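Local atomic coordinates of kinesin-like protein KIF19 (Mus musculus, PDB entry 5GSZ), a protein that is a plus-end-directed kinesin-8 motor that walks along microtubules and depolymerizes them at ciliary tips, thereby regulating the length of motile cilia. Residues V69-D72 / F73-Q77; H119-G122 / I123-T127; E137-D141 / M142-V146; M157-L161 / L162-L166. All blocks are in the same frame, centred on the assembly; numbering follows the deposited sequence.

How the interactions relate
All four contacts are local and lie in series along the motor domain; none nests in or crosses another. Interaction 1 turns the chain out of strand 69-71, at one edge of the central mixed sheet, and into helix 77-84. Interaction 2 starts helix 123-136 after the loop that follows helix 110-114, and it touches interaction 1 where Gln77 NE2 probably hydrogen-bonds to Glu120 O. At the far end of that helix, interaction 3 closes the loop leading into strand 142-154. Interaction 4 turns the chain out of strand 157-160, the neighbour of 142-154 and the other outermost strand of the sheet, so interactions 1 and 4, whose centres are about 33 Å apart, lie at its two edges.

Interaction 1: V69-D72 / F73-Q77; sequences VAFD and FTATQ
The ring of Phe73 lies beside the carboxylate of Asp72, the two side chains pointing the same way with their planes 34° apart, and Thr74 CG2 sits over the centre of one ring face, 4.0 Å above its plane. On the strand side, Ala75 CB touches Phe71 CB at 3.8 Å and meets the ring obliquely at Phe71 CD1, 3.9 Å away. Strand 12-18 and helix 77-84 also pack against Phe71.

The polar centre of the turn is Asp72 OD1, which takes two hydrogen bonds from one residue. Thr74 OG1 donates to Asp72 OD1 at 2.7 Å, nearly in line with the C-O bond, whereas Thr74 N reaches Asp72 OD1 at 3.0 Å on its anti side, 29° out of the carboxylate plane. With chi1 at 65°, Asp72 CG stands between its own backbone N and carbonyl carbon, which folds the carboxylate forward over the turn. An alanine in place of Asp72 would remove this acceptor and would probably leave the amide and hydroxyl of Thr74 without their mate, freeing the threonine side chain to turn.

In the backbone, Ala75 N donates to Asp72 O at 2.8 Å. The outcome is an Asx turn superposed on a type I beta turn, leading to Thr76 as N-cap of helix 77-84, with the Phe73 side chain about 6 Å from the bound ADP.

Interaction 2: H119-G122 / I123-T127; sequences HEPG and IYVRT
Gly122 O is met by Arg126 twice over: the arginine's backbone N donates a weak hydrogen bond to it at 3.4 Å, and Arg126 CG lies 3.2 Å from Gly122 O, with CB and CD of the arginine also close by. Gly122 is the N-cap of helix 123-136, so this weak bond belongs to the first turn of the helix. One residue on, Ile123 O accepts from Thr127 N at 2.8 Å and also from the Thr127 hydroxyl.

Alongside the polar contact runs an apolar one. Pro121 CB rests on Val125 CG2 at 3.5 Å; with CG1 opposite the carbonyl carbon (chi1 -54°), CG2 falls between the backbone N and the carbonyl carbon and meets the proline. Arg126 then crosses the proline at about a right angle, its chain bent at chi3. The guanidinium is placed too near Pro121 O for its exact position to be relied on.

Outside the two segments, Ile123 packs on Tyr81 and Thr84 of helix 77-84, and Tyr124 packs on Met248 and Asp250 of strand 242-250. The arginine has two acidic neighbours: a long, weak ion pair joins it to Glu78, and Glu120 lies nearby without contact, as far as the approximate placement allows. Across the helix start the contact combines one weak backbone bond with proline-valine packing, and these carboxylates may partly balance the arginine's charge, though neither makes a close pair.

Interaction 3: E137-D141 / M142-V146; sequences ETSND and MEYEV
Thr138 and Tyr144 join hydroxyl to hydroxyl across the loop that links helix 123-136 to strand 142-154 of the central sheet of the kinesin motor domain. Tyr144 OH donates to Thr138 OG1 at 2.6 Å, and the two side chains cross at about a right angle. Tyr144 CG stands opposite its own carbonyl carbon, beside the backbone N (chi1 -62°), a setting that carries the ring back from the strand toward the loop. There Ser139 OG comes within 3.9 Å of Tyr144 CD1, at a slant to the ring.

The backbone closes the same loop less firmly. Thr138 O accepts from Asp141 N at 3.3 Å and, through a weak bond with an angle of only 127° at the hydrogen, from Met142 N at 3.2 Å. Met142 CB and CG lie beside Thr138 O, CG at 3.7 Å; the bend at chi2 then brings SD near Asp141 O.

A second shell fixes these groups. Thr138 OG1 is hydrogen-bonded to Ala134 O and Ser139 OG to Ile135 O, which ties both loop residues to the last turn of the helix. Gln230 NE2, on the antiparallel neighbour strand 220-232, bonds Tyr144 OH, so the phenol stands in a polar chain running from sheet to helix. A phenylalanine in place of Tyr144 would lack the hydroxyl, and would probably leave Gln230 NE2 without this acceptor and Thr138 OG1 without its donor. Next to the ring, the loop approaches the strand through a CA-H...O contact, Ser139 CA lying 3.3 Å from Met142 O.

Interaction 4: M157-L161 / L162-L166; sequences MIRDL and LNPAL
Asp160, the last residue of strand 157-160, folds its side chain over the turn that follows, toward Leu162 and Asn163. Its CB lies 3.8 Å from Asn163 O. Beyond it, CG is turned away from its own backbone N (chi1 176°) and faces the amides of Leu162 and Asn163. At the tip the two oxygens part company. Asp160 OD1 accepts a hydrogen bond from Leu162 N at 2.8 Å, the donor coming from above the carboxylate, 49° out of its plane, and Leu162 CB lies against the same oxygen. Asp160 OD2 touches Asn163 CB at 3.5 Å and finds its polar partner in Thr185 OG1.

The backbone completes the reversal: Asn163 N donates to Asp160 O at 3.2 Å, from above the carbonyl plane. This bond closes a type I beta turn from Asp160 to Asn163, and the bond to OD1 adds an Asx turn. Water 1 links the strand to the chain beyond the turn, accepting from Asp160 N at 3.2 Å and lying 3.1 Å from Pro164 O, one of several acceptors in reach.

On the flank, Arg159 NH2 comes within 3.9 Å of Pro164 CB, while its guanidinium is held by a salt bridge to Glu152 and a hydrogen bond to Gln205 O. Leu161 and Leu162 both pack on Tyr150 of the neighbouring strand 142-154.

Each oxygen of the buried carboxylate therefore has a hydrogen-bond partner, one a main-chain amide and the other a threonine hydroxyl, which would help to offset the cost of burying its charge at this edge of the sheet.

Interaction 1: V69-D72 / F73-Q77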
loop_
_atom_site.group_PDB
_atom_site.type_symbol
_atom_site.label_atom_id
_atom_site.label_comp_id
_atom_site.label_asym_id
_atom_site.label_seq_id
_atom_site.Cartn_x
_atom_site.Cartn_y
_atom_site.Cartn_z
ATOM N N VAL A 69 -6.444 11.061 -8.310
ATOM C CA VAL A 69 -5.801 12.232 -7.732
ATOM C C VAL A 69 -4.308 12.129 -7.989
ATOM O O VAL A 69 -3.753 11.031 -8.107
ATOM C CB VAL A 69 -6.136 12.357 -6.223
ATOM C CG1 VAL A 69 -5.664 11.142 -5.465
ATOM C CG2 VAL A 69 -5.572 13.657 -5.632
ATOM N N ALA A 70 -3.658 13.284 -8.091
ATOM C CA ALA A 70 -2.231 13.362 -8.351
ATOM C C ALA A 70 -1.572 14.225 -7.284
ATOM O O ALA A 70 -2.215 15.103 -6.700
ATOM C CB ALA A 70 -1.969 13.933 -9.741
ATOM N N PHE A 71 -0.290 13.958 -7.015
ATOM C CA PHE A 71 0.477 14.743 -6.051
ATOM C C PHE A 71 1.918 14.850 -6.524
ATOM O O PHE A 71 2.510 13.837 -6.905
ATOM C CB PHE A 71 0.488 14.115 -4.646
ATOM C CG PHE A 71 -0.854 13.663 -4.132
ATOM C CD1 PHE A 71 -1.763 14.563 -3.622
ATOM C CD2 PHE A 71 -1.178 12.301 -4.104
ATOM C CE1 PHE A 71 -2.994 14.125 -3.120
ATOM C CE2 PHE A 71 -2.400 11.848 -3.603
ATOM C CZ PHE A 71 -3.309 12.756 -3.112
ATOM N N ASP A 72 2.495 16.053 -6.455
ATOM C CA ASP A 72 3.943 16.234 -6.563
ATOM C C ASP A 72 4.451 16.963 -5.319
ATOM O O ASP A 72 3.717 17.130 -4.341
ATOM C CB ASP A 72 4.333 16.961 -7.859
ATOM C CG ASP A 72 3.833 18.401 -7.928
ATOM O OD1 ASP A 72 3.519 19.015 -6.876
ATOM O OD2 ASP A 72 3.776 18.925 -9.062
ATOM N N PHE A 73 5.707 17.437 -5.384
ATOM C CA PHE A 73 6.389 17.999 -4.214
ATOM C C PHE A 73 5.591 19.090 -3.511
ATOM O O PHE A 73 5.903 19.435 -2.368
ATOM C CB PHE A 73 7.750 18.582 -4.605
ATOM C CG PHE A 73 7.658 19.767 -5.531
ATOM C CD1 PHE A 73 7.256 19.600 -6.851
ATOM C CD2 PHE A 73 7.944 21.050 -5.075
ATOM C CE1 PHE A 73 7.165 20.680 -7.708
ATOM C CE2 PHE A 73 7.857 22.139 -5.929
ATOM C CZ PHE A 73 7.467 21.947 -7.249
ATOM N N THR A 74 4.575 19.652 -4.164
ATOM C CA THR A 74 3.765 20.670 -3.506
ATOM C C THR A 74 2.893 20.077 -2.405
ATOM O O THR A 74 2.637 20.747 -1.398
ATOM C CB THR A 74 2.895 21.400 -4.524
ATOM O OG1 THR A 74 2.034 20.459 -5.179
ATOM C CG2 THR A 74 3.771 22.072 -5.556
ATOM N N ALA A 75 2.428 18.840 -2.566
ATOM C CA ALA A 75 1.547 18.250 -1.568
ATOM C C ALA A 75 2.305 17.951 -0.280
ATOM O O ALA A 75 3.468 17.539 -0.301
ATOM C CB ALA A 75 0.906 16.975 -2.107
ATOM N N THR A 76 1.645 18.168 0.848
ATOM C CA THR A 76 2.227 17.804 2.127
ATOM C C THR A 76 1.790 16.393 2.512
ATOM O O THR A 76 0.941 15.776 1.866
ATOM C CB THR A 76 1.816 18.803 3.207
ATOM O OG1 THR A 76 0.499 18.486 3.665
ATOM C CG2 THR A 76 1.804 20.211 2.626
ATOM N N GLN A 77 2.387 15.876 3.583
ATOM C CA GLN A 77 1.931 14.594 4.098
ATOM C C GLN A 77 0.438 14.638 4.430
ATOM O O GLN A 77 -0.327 13.780 3.978
ATOM C CB GLN A 77 2.778 14.178 5.303
ATOM C CG GLN A 77 4.221 13.803 4.933
ATOM C CD GLN A 77 4.381 12.404 4.332
ATOM O OE1 GLN A 77 3.898 12.119 3.233
ATOM N NE2 GLN A 77 5.097 11.534 5.039
#

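Interaction 2: H119-G122 / I123-T127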
loop_
_atom_site.group_PDB
_atom_site.type_symbol
_atom_site.label_atom_id
_atom_site.label_comp_id
_atom_site.label_asym_id
_atom_site.label_seq_id
_atom_site.Cartn_x
_atom_site.Cartn_y
_atom_site.Cartn_z
ATOM N N HIS A 119 9.709 13.982 11.773
ATOM C CA HIS A 119 9.315 15.350 11.459
ATOM C C HIS A 119 8.130 15.391 10.497
ATOM O O HIS A 119 7.381 16.374 10.502
ATOM C CB HIS A 119 10.507 16.137 10.892
ATOM N N GLU A 120 7.917 14.339 9.686
ATOM C CA GLU A 120 6.889 14.354 8.633
ATOM C C GLU A 120 6.168 13.014 8.536
ATOM O O GLU A 120 6.369 12.237 7.591
ATOM C CB GLU A 120 7.494 14.737 7.276
ATOM C CG GLU A 120 7.751 16.227 7.112
ATOM C CD GLU A 120 6.491 17.034 6.765
ATOM O OE1 GLU A 120 5.389 16.455 6.792
ATOM O OE2 GLU A 120 6.629 18.244 6.476
ATOM N N PRO A 121 5.284 12.732 9.489
ATOM C CA PRO A 121 4.653 11.405 9.558
ATOM C C PRO A 121 3.742 11.126 8.376
ATOM O O PRO A 121 3.235 12.032 7.712
ATOM C CB PRO A 121 3.845 11.475 10.859
ATOM C CG PRO A 121 4.452 12.603 11.634
ATOM C CD PRO A 121 4.892 13.587 10.614
ATOM N N GLY A 122 3.502 9.840 8.138
ATOM C CA GLY A 122 2.685 9.457 7.000
ATOM C C GLY A 122 1.271 8.978 7.282
ATOM O O GLY A 122 0.601 9.442 8.210
ATOM N N ILE A 123 0.821 8.027 6.462
ATOM C CA ILE A 123 -0.580 7.619 6.442
ATOM C C ILE A 123 -0.958 6.850 7.708
ATOM O O ILE A 123 -2.056 7.035 8.243
ATOM C CB ILE A 123 -0.873 6.783 5.182
ATOM C CG1 ILE A 123 -0.835 7.651 3.932
ATOM C CG2 ILE A 123 -2.234 6.077 5.305
ATOM C CD1 ILE A 123 -1.801 8.800 3.980
ATOM N N TYR A 124 -0.088 5.944 8.172
ATOM C CA TYR A 124 -0.351 5.143 9.365
ATOM C C TYR A 124 -0.863 5.988 10.520
ATOM O O TYR A 124 -2.027 5.871 10.908
ATOM C CB TYR A 124 0.898 4.395 9.850
ATOM C CG TYR A 124 1.458 3.328 8.926
ATOM C CD1 TYR A 124 0.663 2.675 7.988
ATOM C CD2 TYR A 124 2.794 2.974 9.000
ATOM C CE1 TYR A 124 1.211 1.684 7.151
ATOM C CE2 TYR A 124 3.330 2.013 8.195
ATOM C CZ TYR A 124 2.551 1.365 7.267
ATOM O OH TYR A 124 3.128 0.394 6.475
ATOM N N VAL A 125 -0.006 6.853 11.062
ATOM C CA VAL A 125 -0.366 7.572 12.276
ATOM C C VAL A 125 -1.495 8.564 12.008
ATOM O O VAL A 125 -2.368 8.762 12.856
ATOM C CB VAL A 125 0.872 8.250 12.915
ATOM C CG1 VAL A 125 2.001 7.258 13.145
ATOM C CG2 VAL A 125 1.378 9.376 12.069
ATOM N N ARG A 126 -1.520 9.190 10.835
ATOM C CA ARG A 126 -2.618 10.113 10.547
ATOM C C ARG A 126 -3.942 9.375 10.543
ATOM O O ARG A 126 -4.948 9.872 11.062
ATOM C CB ARG A 126 -2.392 10.836 9.211
ATOM C CG ARG A 126 -1.275 11.852 9.281
ATOM C CD ARG A 126 -0.812 12.375 7.941
ATOM N NE ARG A 126 -0.362 13.753 8.135
ATOM C CZ ARG A 126 0.844 14.127 8.558
ATOM N NH1 ARG A 126 1.787 13.234 8.819
ATOM N NH2 ARG A 126 1.116 15.407 8.729
ATOM N N THR A 127 -3.946 8.161 10.011
ATOM C CA THR A 127 -5.164 7.369 9.983
ATOM C C THR A 127 -5.513 6.819 11.359
ATOM O O THR A 127 -6.683 6.853 11.755
ATOM C CB THR A 127 -5.022 6.240 8.969
ATOM O OG1 THR A 127 -4.475 6.772 7.758
ATOM C CG2 THR A 127 -6.371 5.620 8.666
#

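Interaction 3: E137-D141 / M142-V146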
loop_
_atom_site.group_PDB
_atom_site.type_symbol
_atom_site.label_atom_id
_atom_site.label_comp_id
_atom_site.label_asym_id
_atom_site.label_seq_id
_atom_site.Cartn_x
_atom_site.Cartn_y
_atom_site.Cartn_z
ATOM N N GLU A 137 -15.948 10.576 19.243
ATOM C CA GLU A 137 -17.119 11.364 18.882
ATOM C C GLU A 137 -18.368 10.511 18.737
ATOM O O GLU A 137 -19.454 11.070 18.590
ATOM C CB GLU A 137 -16.874 12.143 17.585
ATOM N N THR A 138 -18.245 9.178 18.748
ATOM C CA THR A 138 -19.404 8.299 18.687
ATOM C C THR A 138 -19.506 7.339 19.869
ATOM O O THR A 138 -20.396 6.484 19.875
ATOM C CB THR A 138 -19.410 7.501 17.372
ATOM O OG1 THR A 138 -18.191 6.761 17.243
ATOM C CG2 THR A 138 -19.546 8.433 16.184
ATOM N N SER A 139 -18.640 7.459 20.874
ATOM C CA SER A 139 -18.734 6.599 22.047
ATOM C C SER A 139 -19.869 6.988 22.978
ATOM O O SER A 139 -20.021 6.359 24.033
ATOM C CB SER A 139 -17.427 6.623 22.829
ATOM O OG SER A 139 -16.355 6.152 22.033
ATOM N N ASN A 140 -20.630 8.031 22.648
ATOM C CA ASN A 140 -21.885 8.280 23.341
ATOM C C ASN A 140 -22.773 7.052 23.225
ATOM O O ASN A 140 -23.313 6.555 24.221
ATOM C CB ASN A 140 -22.581 9.518 22.744
ATOM C CG ASN A 140 -22.751 9.429 21.203
ATOM O OD1 ASN A 140 -22.844 8.342 20.638
ATOM N ND2 ASN A 140 -22.799 10.576 20.537
ATOM N N ASP A 141 -22.889 6.528 21.996
ATOM C CA ASP A 141 -23.805 5.465 21.622
ATOM C C ASP A 141 -23.143 4.102 21.493
ATOM O O ASP A 141 -23.856 3.090 21.521
ATOM C CB ASP A 141 -24.483 5.795 20.286
ATOM C CG ASP A 141 -25.342 7.044 20.345
ATOM O OD1 ASP A 141 -25.752 7.455 21.449
ATOM O OD2 ASP A 141 -25.625 7.610 19.265
ATOM N N MET A 142 -21.814 4.046 21.344
ATOM C CA MET A 142 -21.122 2.832 20.927
ATOM C C MET A 142 -19.952 2.497 21.847
ATOM O O MET A 142 -19.301 3.381 22.413
ATOM C CB MET A 142 -20.600 2.972 19.503
ATOM C CG MET A 142 -21.651 3.276 18.454
ATOM S SD MET A 142 -22.828 1.930 18.170
ATOM C CE MET A 142 -23.490 2.452 16.590
ATOM N N GLU A 143 -19.686 1.199 21.982
ATOM C CA GLU A 143 -18.442 0.718 22.572
ATOM C C GLU A 143 -17.524 0.218 21.467
ATOM O O GLU A 143 -17.990 -0.384 20.497
ATOM C CB GLU A 143 -18.685 -0.396 23.596
ATOM C CG GLU A 143 -19.826 -0.096 24.581
ATOM C CD GLU A 143 -20.398 -1.347 25.256
ATOM O OE1 GLU A 143 -20.036 -2.469 24.837
ATOM O OE2 GLU A 143 -21.216 -1.179 26.193
ATOM N N TYR A 144 -16.223 0.489 21.606
ATOM C CA TYR A 144 -15.246 0.089 20.602
ATOM C C TYR A 144 -14.103 -0.705 21.217
ATOM O O TYR A 144 -13.701 -0.481 22.363
ATOM C CB TYR A 144 -14.660 1.279 19.830
ATOM C CG TYR A 144 -15.658 2.079 19.038
ATOM C CD1 TYR A 144 -16.425 3.056 19.634
ATOM C CD2 TYR A 144 -15.870 1.815 17.693
ATOM C CE1 TYR A 144 -17.355 3.797 18.887
ATOM C CE2 TYR A 144 -16.791 2.532 16.949
ATOM C CZ TYR A 144 -17.532 3.518 17.550
ATOM O OH TYR A 144 -18.438 4.233 16.814
ATOM N N GLU A 145 -13.605 -1.652 20.425
ATOM C CA GLU A 145 -12.350 -2.346 20.675
ATOM C C GLU A 145 -11.455 -2.129 19.462
ATOM O O GLU A 145 -11.904 -2.273 18.318
ATOM C CB GLU A 145 -12.569 -3.844 20.933
ATOM C CG GLU A 145 -12.694 -4.222 22.403
ATOM C CD GLU A 145 -13.041 -5.696 22.608
ATOM O OE1 GLU A 145 -13.862 -6.243 21.835
ATOM O OE2 GLU A 145 -12.466 -6.315 23.534
ATOM N N VAL A 146 -10.203 -1.757 19.706
ATOM C CA VAL A 146 -9.248 -1.497 18.640
ATOM C C VAL A 146 -7.968 -2.251 18.938
ATOM O O VAL A 146 -7.386 -2.077 20.013
ATOM C CB VAL A 146 -8.937 -0.001 18.501
ATOM C CG1 VAL A 146 -8.062 0.218 17.293
ATOM C CG2 VAL A 146 -10.192 0.793 18.420
#

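Interaction 4: M157-L161 / L162-L166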
loop_
_atom_site.group_PDB
_atom_site.type_symbol
_atom_site.label_atom_id
_atom_site.label_comp_id
_atom_site.label_asym_id
_atom_site.label_seq_id
_atom_site.Cartn_x
_atom_site.Cartn_y
_atom_site.Cartn_z
ATOM N N MET A 157 7.386 -15.644 3.711
ATOM C CA MET A 157 7.575 -15.913 5.135
ATOM C C MET A 157 7.064 -14.729 5.952
ATOM O O MET A 157 7.400 -13.574 5.668
ATOM C CB MET A 157 9.044 -16.180 5.465
ATOM C CG MET A 157 9.736 -17.199 4.556
ATOM S SD MET A 157 9.162 -18.912 4.677
ATOM C CE MET A 157 9.750 -19.374 6.295
ATOM N N ILE A 158 6.262 -15.019 6.969
ATOM C CA ILE A 158 5.636 -13.989 7.776
ATOM C C ILE A 158 6.390 -13.839 9.082
ATOM O O ILE A 158 6.637 -14.822 9.782
ATOM C CB ILE A 158 4.163 -14.317 8.035
ATOM C CG1 ILE A 158 3.457 -14.519 6.693
ATOM C CG2 ILE A 158 3.533 -13.204 8.878
ATOM C CD1 ILE A 158 2.106 -15.178 6.799
ATOM N N ARG A 159 6.729 -12.604 9.423
ATOM C CA ARG A 159 7.317 -12.266 10.709
ATOM C C ARG A 159 6.485 -11.184 11.377
ATOM O O ARG A 159 5.854 -10.364 10.703
ATOM C CB ARG A 159 8.766 -11.781 10.541
ATOM C CG ARG A 159 9.737 -12.893 10.098
ATOM C CD ARG A 159 11.108 -12.359 9.659
ATOM N NE ARG A 159 11.779 -11.566 10.685
ATOM C CZ ARG A 159 12.029 -10.268 10.572
ATOM N NH1 ARG A 159 11.658 -9.627 9.473
ATOM N NH2 ARG A 159 12.648 -9.612 11.552
ATOM N N ASP A 160 6.489 -11.189 12.712
ATOM C CA ASP A 160 5.865 -10.134 13.512
ATOM C C ASP A 160 6.871 -9.005 13.666
ATOM O O ASP A 160 7.873 -9.153 14.363
ATOM C CB ASP A 160 5.433 -10.666 14.876
ATOM C CG ASP A 160 4.848 -9.576 15.793
ATOM O OD1 ASP A 160 4.809 -8.381 15.418
ATOM O OD2 ASP A 160 4.419 -9.925 16.917
ATOM N N LEU A 161 6.607 -7.869 13.031
ATOM C CA LEU A 161 7.592 -6.800 13.083
ATOM C C LEU A 161 7.715 -6.165 14.459
ATOM O O LEU A 161 8.654 -5.393 14.674
ATOM C CB LEU A 161 7.256 -5.724 12.056
ATOM C CG LEU A 161 7.444 -6.147 10.613
ATOM C CD1 LEU A 161 6.838 -5.070 9.707
ATOM C CD2 LEU A 161 8.933 -6.395 10.314
ATOM N N LEU A 162 6.786 -6.444 15.380
ATOM C CA LEU A 162 6.815 -5.846 16.709
ATOM C C LEU A 162 7.407 -6.778 17.751
ATOM O O LEU A 162 7.595 -6.365 18.898
ATOM C CB LEU A 162 5.408 -5.422 17.144
ATOM C CG LEU A 162 4.724 -4.393 16.252
ATOM C CD1 LEU A 162 3.369 -3.995 16.814
ATOM C CD2 LEU A 162 5.598 -3.184 16.080
ATOM N N ASN A 163 7.709 -8.012 17.373
ATOM C CA ASN A 163 8.257 -9.056 18.222
ATOM C C ASN A 163 8.942 -10.074 17.305
ATOM O O ASN A 163 8.432 -11.187 17.104
ATOM C CB ASN A 163 7.138 -9.659 19.074
ATOM C CG ASN A 163 7.618 -10.774 19.980
ATOM O OD1 ASN A 163 7.382 -11.958 19.712
ATOM N ND2 ASN A 163 8.285 -10.404 21.063
ATOM N N PRO A 164 10.084 -9.710 16.706
ATOM C CA PRO A 164 10.784 -10.645 15.809
ATOM C C PRO A 164 11.196 -11.949 16.470
ATOM O O PRO A 164 11.350 -12.961 15.771
ATOM C CB PRO A 164 12.013 -9.846 15.361
ATOM C CG PRO A 164 11.684 -8.428 15.637
ATOM C CD PRO A 164 10.779 -8.415 16.810
ATOM N N ALA A 165 11.376 -11.955 17.794
ATOM C CA ALA A 165 11.871 -13.142 18.482
ATOM C C ALA A 165 10.972 -14.342 18.244
ATOM O O ALA A 165 11.459 -15.477 18.151
ATOM C CB ALA A 165 11.990 -12.860 19.974
ATOM N N LEU A 166 9.656 -14.111 18.142
ATOM C CA LEU A 166 8.708 -15.207 17.951
ATOM C C LEU A 166 9.036 -16.034 16.712
ATOM O O LEU A 166 8.822 -17.257 16.697
ATOM C CB LEU A 166 7.282 -14.652 17.867
HETATM O O HOH W 1 8.570 -12.961 14.381
#